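Local coordinates for protein acetylglutamate kinase (Streptococcus mutans, PDB 3L86) that probably catalyses the ATP-dependent phosphorylation of N-acetyl-L-glutamate, the second step from glutamate to N-acetylornithine in arginine biosynthesis, at residues Y145-K148 / D149-G152; G181-K184 / E185-L189; N190-A193 / D194-A197. One frame throughout, in Å; residues are numbered along the deposited sequence.

Contact 1 of 3, residues Y145-K148 / D149-G152; sequences YLDK and DTYG
Asp147 and Thr150 hold the start of a short helix through a pair of polar contacts that illustrate how a side chain can stand in for the carbonyl acceptors that the first turn lacks. With its CG anti to the backbone N (chi1 179°), the Asp147 carboxylate swings forward over the first turn. Its OD2 accepts from Thr150 OG1 at 2.9 Å, the hydroxyl approaching from above the carboxylate plane, while OD1 takes a weak bond from Thr150 N at 3.5 Å. Two oxygens of one residue thus meet both the side chain and, weakly, the backbone of Thr150 in the first turn.

Backbone bonds complete the turn. Tyr151 N donates to Asp147 O at 2.9 Å, and Gly152 N reaches Lys148 O at 2.8 Å in a more bent geometry. Gly152 then leaves the helix with positive phi, its carbonyl turned back toward the beginning of the segment. A water bridges the two ends, accepting from Asp147 N and donating to Gly152 O.

Apolar and ring contacts flank this frame. Leu146 CD2 packs 4.0 Å from Tyr151 CE2, and both side chains also rest on Leu96. Gly152 O lies at the edge of the Tyr145 ring, in its plane, 3.5 Å from CD1. The extended chain of Lys148 places CE 3.4 Å above the centre of one face of the same ring.

Leading out of strand 141-145, the arrangement is a classic aspartate N-cap of a single-turn helix, 148-151, within the connection to antiparallel strand 155-160, close to the N-acetylglutamate pocket.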
ATOM      1  N   TYR A 145     -16.455  -3.423  -7.760  1.00 13.45           N
ATOM      2  CA  TYR A 145     -16.560  -1.947  -8.012  1.00 12.21           C
ATOM      3  C   TYR A 145     -17.049  -1.277  -6.759  1.00 12.86           C
ATOM      4  O   TYR A 145     -18.053  -1.701  -6.191  1.00 13.00           O
ATOM      5  CB  TYR A 145     -17.592  -1.677  -9.130  1.00 12.41           C
ATOM      6  CG  TYR A 145     -17.161  -2.264 -10.454  1.00  9.86           C
ATOM      7  CD1 TYR A 145     -16.451  -1.510 -11.338  1.00  9.50           C
ATOM      8  CD2 TYR A 145     -17.414  -3.614 -10.772  1.00  8.37           C
ATOM      9  CE1 TYR A 145     -15.997  -2.054 -12.547  1.00  7.20           C
ATOM     10  CE2 TYR A 145     -16.955  -4.161 -11.979  1.00  9.49           C
ATOM     11  CZ  TYR A 145     -16.265  -3.343 -12.853  1.00 10.10           C
ATOM     12  OH  TYR A 145     -15.814  -3.783 -14.070  1.00 11.48           O
ATOM     13  N   LEU A 146     -16.352  -0.262  -6.340  1.00 12.12           N
ATOM     14  CA  LEU A 146     -16.734   0.495  -5.211  1.00 13.13           C
ATOM     15  C   LEU A 146     -18.102   1.186  -5.425  1.00 14.07           C
ATOM     16  O   LEU A 146     -18.910   1.160  -4.578  1.00 14.41           O
ATOM     17  CB  LEU A 146     -15.620   1.484  -4.849  1.00 12.57           C
ATOM     18  CG  LEU A 146     -15.727   2.315  -3.573  1.00 17.00           C
ATOM     19  CD1 LEU A 146     -16.076   1.485  -2.343  1.00 14.55           C
ATOM     20  CD2 LEU A 146     -14.532   3.206  -3.296  1.00 13.49           C
ATOM     21  N   ASP A 147     -18.294   1.762  -6.609  1.00 13.19           N
ATOM     22  CA  ASP A 147     -19.444   2.586  -7.027  1.00 14.31           C
ATOM     23  C   ASP A 147     -19.218   3.077  -8.434  1.00 13.22           C
ATOM     24  O   ASP A 147     -18.685   4.124  -8.639  1.00 12.54           O
ATOM     25  CB  ASP A 147     -19.686   3.773  -6.057  1.00 14.37           C
ATOM     26  CG  ASP A 147     -20.882   4.700  -6.460  1.00 19.02           C
ATOM     27  OD1 ASP A 147     -21.586   4.476  -7.438  1.00 16.24           O
ATOM     28  OD2 ASP A 147     -21.078   5.650  -5.707  1.00 20.92           O
ATOM     29  N   LYS A 148     -19.587   2.247  -9.374  1.00 13.13           N
ATOM     30  CA  LYS A 148     -19.334   2.483 -10.793  1.00 13.83           C
ATOM     31  C   LYS A 148     -19.725   3.849 -11.261  1.00 13.52           C
ATOM     32  O   LYS A 148     -18.954   4.449 -11.869  1.00 12.55           O
ATOM     33  CB  LYS A 148     -20.015   1.459 -11.708  1.00 15.47           C
ATOM     34  CG  LYS A 148     -19.226   0.400 -12.277  1.00 15.26           C
ATOM     35  CD  LYS A 148     -20.158  -0.560 -13.009  1.00 19.64           C
ATOM     36  CE  LYS A 148     -19.525  -1.877 -13.361  1.00 23.03           C
ATOM     37  NZ  LYS A 148     -20.125  -2.612 -14.512  1.00 23.98           N
ATOM     38  N   ASP A 149     -20.950   4.298 -10.953  1.00 14.71           N
ATOM     39  CA  ASP A 149     -21.424   5.628 -11.447  1.00 15.05           C
ATOM     40  C   ASP A 149     -20.581   6.792 -10.895  1.00 14.11           C
ATOM     41  O   ASP A 149     -20.356   7.782 -11.573  1.00 14.71           O
ATOM     42  CB  ASP A 149     -22.904   5.877 -11.079  1.00 16.30           C
ATOM     43  CG  ASP A 149     -23.884   5.158 -12.009  1.00 19.50           C
ATOM     44  OD1 ASP A 149     -23.476   4.690 -13.103  1.00 23.88           O
ATOM     45  OD2 ASP A 149     -25.053   5.022 -11.612  1.00 21.47           O
ATOM     46  N   THR A 150     -20.112   6.686  -9.661  1.00 12.76           N
ATOM     47  CA  THR A 150     -19.221   7.736  -9.149  1.00 12.82           C
ATOM     48  C   THR A 150     -17.730   7.651  -9.514  1.00 11.59           C
ATOM     49  O   THR A 150     -17.124   8.658  -9.850  1.00 12.34           O
ATOM     50  CB  THR A 150     -19.352   7.849  -7.640  1.00 13.06           C
ATOM     51  OG1 THR A 150     -20.753   8.031  -7.322  1.00 12.44           O
ATOM     52  CG2 THR A 150     -18.563   9.069  -7.119  1.00 16.42           C
ATOM     53  N   TYR A 151     -17.129   6.460  -9.411  1.00 11.13           N
ATOM     54  CA  TYR A 151     -15.675   6.279  -9.518  1.00  9.42           C
ATOM     55  C   TYR A 151     -15.254   5.482 -10.740  1.00  9.55           C
ATOM     56  O   TYR A 151     -14.070   5.482 -11.067  1.00  8.37           O
ATOM     57  CB  TYR A 151     -15.074   5.527  -8.303  1.00 10.04           C
ATOM     58  CG  TYR A 151     -15.334   6.153  -6.949  1.00 11.00           C
ATOM     59  CD1 TYR A 151     -14.626   7.269  -6.502  1.00 12.91           C
ATOM     60  CD2 TYR A 151     -16.322   5.655  -6.147  1.00 14.70           C
ATOM     61  CE1 TYR A 151     -14.907   7.840  -5.205  1.00 11.63           C
ATOM     62  CE2 TYR A 151     -16.604   6.204  -4.915  1.00 14.76           C
ATOM     63  CZ  TYR A 151     -15.897   7.296  -4.452  1.00 14.53           C
ATOM     64  OH  TYR A 151     -16.247   7.805  -3.192  1.00 18.05           O
ATOM     65  N   GLY A 152     -16.170   4.785 -11.427  1.00  8.86           N
ATOM     66  CA  GLY A 152     -15.709   4.005 -12.585  1.00  7.38           C
ATOM     67  C   GLY A 152     -15.071   2.663 -12.176  1.00  7.56           C
ATOM     68  O   GLY A 152     -15.669   1.927 -11.392  1.00  8.27           O
TER
HETATM   69  O   HOH W   1     -16.105   1.945  -8.495  1.00 10.46           O

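Contact 2 of 3, residues G181-K184 / E185-L189; sequences GYSK and EGDML
Ser183 carries its OG between the backbone N and the carbonyl carbon (chi1 79°), which turns the hydroxyl into the mouth of the turn, where Glu185 and Asp187 meet it. Glu185, bent at chi2 (87°), folds its carboxylate back so that OE1 receives Ser183 OG at 3.1 Å on its anti lone pair. The same hydroxyl oxygen accepts from Asp187 N at 3.0 Å and, weakly, from Gly186 N. One buried serine oxygen is therefore donor and acceptor at once, which fixes its rotation and ties the carboxylate to the turn. Lys184 runs alongside Glu185, pointing the same way, but its NZ makes a long salt bridge to OE2, 3.9 Å away.

Gly186 N closes the turn on Ser183 O at 2.8 Å, meeting it from above the carbonyl plane. Ser183 N in turn bonds to Asp187 O at 2.9 Å, and beyond it Gly181 and Leu189 exchange two backbone bonds as a hydrogen-bonded antiparallel pair. Between these rungs, Tyr182 and Met188 share a sheet face: Met188 CG lies over one face of the ring, whereas Gly186 O sits at its edge, in plane. Met188 CE curls to 4.0 Å from Tyr182 CZ.

Met188 also reaches helix 101-125, and Leu189, on the other face, packs on strand 141-145. Together the features define a beta hairpin joining strands 174-182 and 188-190, its tip built round a type I turn from Ser183 to Gly186.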
ATOM      1  N   GLY A 181      -6.450  -5.221  -8.491  1.00  8.31           N
ATOM      2  CA  GLY A 181      -7.159  -6.464  -8.227  1.00  8.92           C
ATOM      3  C   GLY A 181      -8.078  -6.849  -9.415  1.00  8.65           C
ATOM      4  O   GLY A 181      -8.168  -6.129 -10.428  1.00  8.29           O
ATOM      5  N   TYR A 182      -8.779  -7.961  -9.287  1.00  7.97           N
ATOM      6  CA  TYR A 182      -9.603  -8.456 -10.418  1.00  7.81           C
ATOM      7  C   TYR A 182     -11.060  -8.803 -10.035  1.00  8.64           C
ATOM      8  O   TYR A 182     -11.282  -9.524  -9.087  1.00  8.23           O
ATOM      9  CB  TYR A 182      -8.956  -9.699 -11.036  1.00  7.78           C
ATOM     10  CG  TYR A 182      -7.754  -9.392 -11.907  1.00  8.58           C
ATOM     11  CD1 TYR A 182      -6.506  -9.086 -11.320  1.00 10.79           C
ATOM     12  CD2 TYR A 182      -7.848  -9.430 -13.298  1.00  8.90           C
ATOM     13  CE1 TYR A 182      -5.378  -8.819 -12.117  1.00 12.81           C
ATOM     14  CE2 TYR A 182      -6.712  -9.190 -14.098  1.00 12.33           C
ATOM     15  CZ  TYR A 182      -5.495  -8.891 -13.479  1.00 13.02           C
ATOM     16  OH  TYR A 182      -4.383  -8.625 -14.233  1.00 17.25           O
ATOM     17  N   SER A 183     -12.022  -8.349 -10.817  1.00  8.68           N
ATOM     18  CA  SER A 183     -13.456  -8.646 -10.562  1.00 10.04           C
ATOM     19  C   SER A 183     -13.771 -10.126 -10.820  1.00 10.14           C
ATOM     20  O   SER A 183     -13.003 -10.813 -11.542  1.00  9.14           O
ATOM     21  CB  SER A 183     -14.323  -7.753 -11.501  1.00  9.88           C
ATOM     22  OG  SER A 183     -14.349  -8.321 -12.817  1.00 12.46           O
ATOM     23  N   LYS A 184     -14.907 -10.620 -10.306  1.00 10.43           N
ATOM     24  CA  LYS A 184     -15.324 -12.000 -10.615  1.00 12.16           C
ATOM     25  C   LYS A 184     -15.384 -12.257 -12.140  1.00 13.25           C
ATOM     26  O   LYS A 184     -15.107 -13.366 -12.595  1.00 14.16           O
ATOM     27  CB  LYS A 184     -16.659 -12.352  -9.941  1.00 12.74           C
ATOM     28  CG  LYS A 184     -17.793 -11.409 -10.340  1.00 14.19           C
ATOM     29  CD  LYS A 184     -19.168 -11.628  -9.677  1.00 18.27           C
ATOM     30  CE  LYS A 184     -19.957 -10.272  -9.829  1.00 14.76           C
ATOM     31  NZ  LYS A 184     -21.269 -10.257  -9.233  1.00 22.02           N
ATOM     32  N   GLU A 185     -15.699 -11.248 -12.941  1.00 12.66           N
ATOM     33  CA  GLU A 185     -15.719 -11.448 -14.404  1.00 14.38           C
ATOM     34  C   GLU A 185     -14.336 -11.363 -15.092  1.00 14.61           C
ATOM     35  O   GLU A 185     -14.189 -11.610 -16.300  1.00 13.31           O
ATOM     36  CB  GLU A 185     -16.705 -10.466 -15.045  1.00 15.07           C
ATOM     37  CG  GLU A 185     -18.127 -10.561 -14.462  1.00 16.99           C
ATOM     38  CD  GLU A 185     -18.327  -9.679 -13.227  1.00 20.24           C
ATOM     39  OE1 GLU A 185     -17.382  -8.950 -12.820  1.00 16.68           O
ATOM     40  OE2 GLU A 185     -19.449  -9.700 -12.671  1.00 20.51           O
ATOM     41  N   GLY A 186     -13.313 -10.984 -14.330  1.00 13.57           N
ATOM     42  CA  GLY A 186     -11.975 -11.004 -14.860  1.00 13.56           C
ATOM     43  C   GLY A 186     -11.461  -9.664 -15.294  1.00 13.84           C
ATOM     44  O   GLY A 186     -10.396  -9.584 -15.929  1.00 14.15           O
ATOM     45  N   ASP A 187     -12.193  -8.598 -14.953  1.00 12.47           N
ATOM     46  CA  ASP A 187     -11.723  -7.268 -15.285  1.00 12.73           C
ATOM     47  C   ASP A 187     -10.749  -6.710 -14.221  1.00 10.79           C
ATOM     48  O   ASP A 187     -11.020  -6.802 -13.026  1.00  7.80           O
ATOM     49  CB  ASP A 187     -12.951  -6.358 -15.448  1.00 13.93           C
ATOM     50  CG  ASP A 187     -13.849  -6.821 -16.636  1.00 18.31           C
ATOM     51  OD1 ASP A 187     -15.063  -6.870 -16.484  1.00 13.91           O
ATOM     52  OD2 ASP A 187     -13.304  -7.180 -17.712  1.00 24.40           O
ATOM     53  N   MET A 188      -9.651  -6.104 -14.685  1.00 10.03           N
ATOM     54  CA  MET A 188      -8.696  -5.405 -13.832  1.00  9.75           C
ATOM     55  C   MET A 188      -9.272  -4.113 -13.235  1.00  8.19           C
ATOM     56  O   MET A 188      -9.806  -3.313 -13.977  1.00  8.02           O
ATOM     57  CB  MET A 188      -7.426  -5.068 -14.623  1.00  9.55           C
ATOM     58  CG  MET A 188      -6.217  -4.831 -13.667  1.00 13.46           C
ATOM     59  SD  MET A 188      -4.707  -4.151 -14.420  1.00 18.09           S
ATOM     60  CE  MET A 188      -4.064  -5.583 -15.213  1.00 17.58           C
ATOM     61  N   LEU A 189      -9.102  -3.889 -11.915  1.00  6.92           N
ATOM     62  CA  LEU A 189      -9.591  -2.677 -11.216  1.00  6.75           C
ATOM     63  C   LEU A 189      -8.469  -1.912 -10.479  1.00  6.46           C
ATOM     64  O   LEU A 189      -7.515  -2.543 -10.026  1.00  6.37           O
ATOM     65  CB  LEU A 189     -10.710  -3.013 -10.182  1.00  4.67           C
ATOM     66  CG  LEU A 189     -11.918  -3.860 -10.624  1.00  9.78           C
ATOM     67  CD1 LEU A 189     -12.971  -4.012  -9.472  1.00  8.74           C
ATOM     68  CD2 LEU A 189     -12.572  -3.291 -11.845  1.00  8.31           C
TER

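Contact 3 of 3, residues N190-A193 / D194-A197; sequences NINA and DYLA. With NLG (N-acetyl-L-glutamate), chain C.
Asn192 and Tyr195 cross at about a right angle, amide and ring planes 68° apart; Asn192 caps the helix with its amide while its CB packs on the ring. That CB lies over one face of the ring in a CH-pi contact, 4.1 Å from the centroid. Because CG is anti to the backbone N (chi1 168°), the amide turns toward the helix start, and OD1 accepts from Tyr195 N at 3.2 Å. Asn192 O meanwhile takes Leu196 N in its carbonyl plane. Ile191 brings CG2 obliquely to 4.0 Å from Tyr195 CB.

The substrate lies alongside this frame. Ala193 N, in the first turn, donates to OE1 of N-acetylglutamate at 3.0 Å, while Asn190 ND2 reaches the acetyl oxygen O7 at 3.3 Å and also bonds to Thr99. Asp194 faces the nucleotide side, where its OD1 forms a salt bridge with Lys249, a predicted transition-state stabilizer.

The chemistry implies that the N-H of Ala193 at the N-terminal end of helix 193-203, together with the helix dipole, probably helps stabilise charge on the gamma-carboxylate that accepts the phosphoryl group.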
ATOM      1  N   ASN A 190      -8.613  -0.589 -10.332  1.00  5.53           N
ATOM      2  CA  ASN A 190      -7.641   0.296  -9.648  1.00  6.09           C
ATOM      3  C   ASN A 190      -7.986   0.287  -8.142  1.00  7.65           C
ATOM      4  O   ASN A 190      -9.129   0.633  -7.783  1.00  7.29           O
ATOM      5  CB  ASN A 190      -7.699   1.729 -10.272  1.00  6.28           C
ATOM      6  CG  ASN A 190      -6.851   2.764  -9.519  1.00  7.43           C
ATOM      7  OD1 ASN A 190      -6.021   2.407  -8.683  1.00  6.61           O
ATOM      8  ND2 ASN A 190      -7.042   4.066  -9.840  1.00  3.59           N
ATOM      9  N   ILE A 191      -7.051  -0.152  -7.280  1.00  6.27           N
ATOM     10  CA  ILE A 191      -7.319  -0.215  -5.810  1.00  7.66           C
ATOM     11  C   ILE A 191      -6.444   0.804  -5.076  1.00  8.75           C
ATOM     12  O   ILE A 191      -5.255   0.819  -5.315  1.00 11.31           O
ATOM     13  CB  ILE A 191      -6.943  -1.569  -5.179  1.00  5.91           C
ATOM     14  CG1 ILE A 191      -7.364  -2.748  -6.054  1.00  8.37           C
ATOM     15  CG2 ILE A 191      -7.506  -1.656  -3.654  1.00  6.04           C
ATOM     16  CD1 ILE A 191      -8.830  -3.054  -6.134  1.00 10.11           C
ATOM     17  N   ASN A 192      -7.005   1.710  -4.272  1.00  9.36           N
ATOM     18  CA  ASN A 192      -6.162   2.626  -3.440  1.00 10.36           C
ATOM     19  C   ASN A 192      -5.105   1.754  -2.680  1.00  8.53           C
ATOM     20  O   ASN A 192      -5.487   0.717  -2.123  1.00  7.67           O
ATOM     21  CB  ASN A 192      -7.038   3.360  -2.409  1.00  8.34           C
ATOM     22  CG  ASN A 192      -6.213   4.069  -1.343  1.00 15.59           C
ATOM     23  OD1 ASN A 192      -6.063   3.577  -0.218  1.00 23.23           O
ATOM     24  ND2 ASN A 192      -5.670   5.219  -1.684  1.00 14.32           N
ATOM     25  N   ALA A 193      -3.818   2.140  -2.658  1.00  7.56           N
ATOM     26  CA  ALA A 193      -2.779   1.203  -2.110  1.00  7.52           C
ATOM     27  C   ALA A 193      -2.935   0.928  -0.636  1.00  8.32           C
ATOM     28  O   ALA A 193      -2.580  -0.155  -0.185  1.00  9.82           O
ATOM     29  CB  ALA A 193      -1.298   1.650  -2.420  1.00  5.37           C
ATOM     30  N   ASP A 194      -3.417   1.913   0.125  1.00  8.45           N
ATOM     31  CA  ASP A 194      -3.700   1.750   1.569  1.00  9.20           C
ATOM     32  C   ASP A 194      -4.783   0.692   1.857  1.00  8.48           C
ATOM     33  O   ASP A 194      -4.675  -0.067   2.819  1.00  8.85           O
ATOM     34  CB  ASP A 194      -4.112   3.106   2.214  1.00  8.29           C
ATOM     35  CG  ASP A 194      -3.043   4.233   1.958  1.00 12.86           C
ATOM     36  OD1 ASP A 194      -1.851   4.018   2.248  1.00 12.53           O
ATOM     37  OD2 ASP A 194      -3.389   5.303   1.411  1.00 14.88           O
ATOM     38  N   TYR A 195      -5.826   0.674   1.041  1.00  8.39           N
ATOM     39  CA  TYR A 195      -6.882  -0.327   1.145  1.00  9.87           C
ATOM     40  C   TYR A 195      -6.283  -1.734   0.923  1.00  9.29           C
ATOM     41  O   TYR A 195      -6.621  -2.717   1.636  1.00  9.73           O
ATOM     42  CB  TYR A 195      -7.944  -0.057   0.037  1.00  9.56           C
ATOM     43  CG  TYR A 195      -8.919   1.149   0.248  1.00 13.50           C
ATOM     44  CD1 TYR A 195      -8.641   2.196   1.141  1.00 11.56           C
ATOM     45  CD2 TYR A 195     -10.144   1.201  -0.465  1.00 16.28           C
ATOM     46  CE1 TYR A 195      -9.582   3.302   1.312  1.00 15.83           C
ATOM     47  CE2 TYR A 195     -11.070   2.270  -0.319  1.00 17.49           C
ATOM     48  CZ  TYR A 195     -10.780   3.311   0.555  1.00 17.62           C
ATOM     49  OH  TYR A 195     -11.723   4.323   0.683  1.00 20.67           O
ATOM     50  N   LEU A 196      -5.472  -1.872  -0.122  1.00  7.48           N
ATOM     51  CA  LEU A 196      -4.837  -3.185  -0.389  1.00  6.42           C
ATOM     52  C   LEU A 196      -3.920  -3.664   0.780  1.00  6.59           C
ATOM     53  O   LEU A 196      -3.935  -4.850   1.143  1.00  6.04           O
ATOM     54  CB  LEU A 196      -4.031  -3.198  -1.697  1.00  5.19           C
ATOM     55  CG  LEU A 196      -3.382  -4.596  -2.003  1.00  4.99           C
ATOM     56  CD1 LEU A 196      -4.457  -5.742  -1.934  1.00  2.81           C
ATOM     57  CD2 LEU A 196      -2.693  -4.663  -3.360  1.00  4.26           C
ATOM     58  N   ALA A 197      -3.087  -2.758   1.304  1.00  6.22           N
ATOM     59  CA  ALA A 197      -2.261  -3.010   2.476  1.00  5.47           C
ATOM     60  C   ALA A 197      -3.050  -3.524   3.694  1.00  6.91           C
ATOM     61  O   ALA A 197      -2.574  -4.461   4.348  1.00  4.74           O
ATOM     62  CB  ALA A 197      -1.517  -1.697   2.863  1.00  7.33           C
TER
HETATM   63  CA  NLG C 247      -5.138   4.740  -6.407  1.00 10.85           C
HETATM   64  C   NLG C 247      -6.548   4.892  -6.322  1.00 11.88           C
HETATM   65  OXT NLG C 247      -7.143   5.957  -6.122  1.00 10.26           O
HETATM   66  O   NLG C 247      -7.461   4.153  -6.293  1.00 16.79           O
HETATM   67  CB  NLG C 247      -3.992   3.743  -6.652  1.00  9.78           C
HETATM   68  CG  NLG C 247      -2.477   4.150  -6.430  1.00 11.37           C
HETATM   69  CD  NLG C 247      -1.884   4.656  -5.047  1.00 12.44           C
HETATM   70  OE1 NLG C 247      -2.546   4.468  -4.067  1.00 10.49           O
HETATM   71  OE2 NLG C 247      -0.805   5.258  -4.918  1.00 10.57           O
HETATM   72  C7  NLG C 247      -4.259   6.536  -7.637  1.00  7.75           C
HETATM   73  C8  NLG C 247      -3.506   7.475  -7.542  1.00  2.00           C
HETATM   74  O7  NLG C 247      -4.877   6.178  -8.610  1.00 11.42           O
HETATM   75  N2  NLG C 247      -4.500   5.785  -6.631  1.00 13.50           N

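Read from the N terminus, the three contacts illustrate how short-range closures shape the chain round a substrate site, of which only contact 3 supplies residues; they follow in series, and none nests in or crosses another. Contact 1 closes the single helical turn after strand 141-145, before the chain returns along strand 155-160. Contact 2 closes the hairpin between strands 174-182 and 188-190, and contact 3 follows directly, carrying strand 188-190 into helix 193-203. Contacts 1 and 2 meet where Tyr145 CE1 packs 3.7 Å from Leu189 CD2. Contacts 2 and 3 touch through Gly181 N and Ile191 CG1. Contacts 1 and 3 do not touch, their nearest atoms being about 5 Å apart.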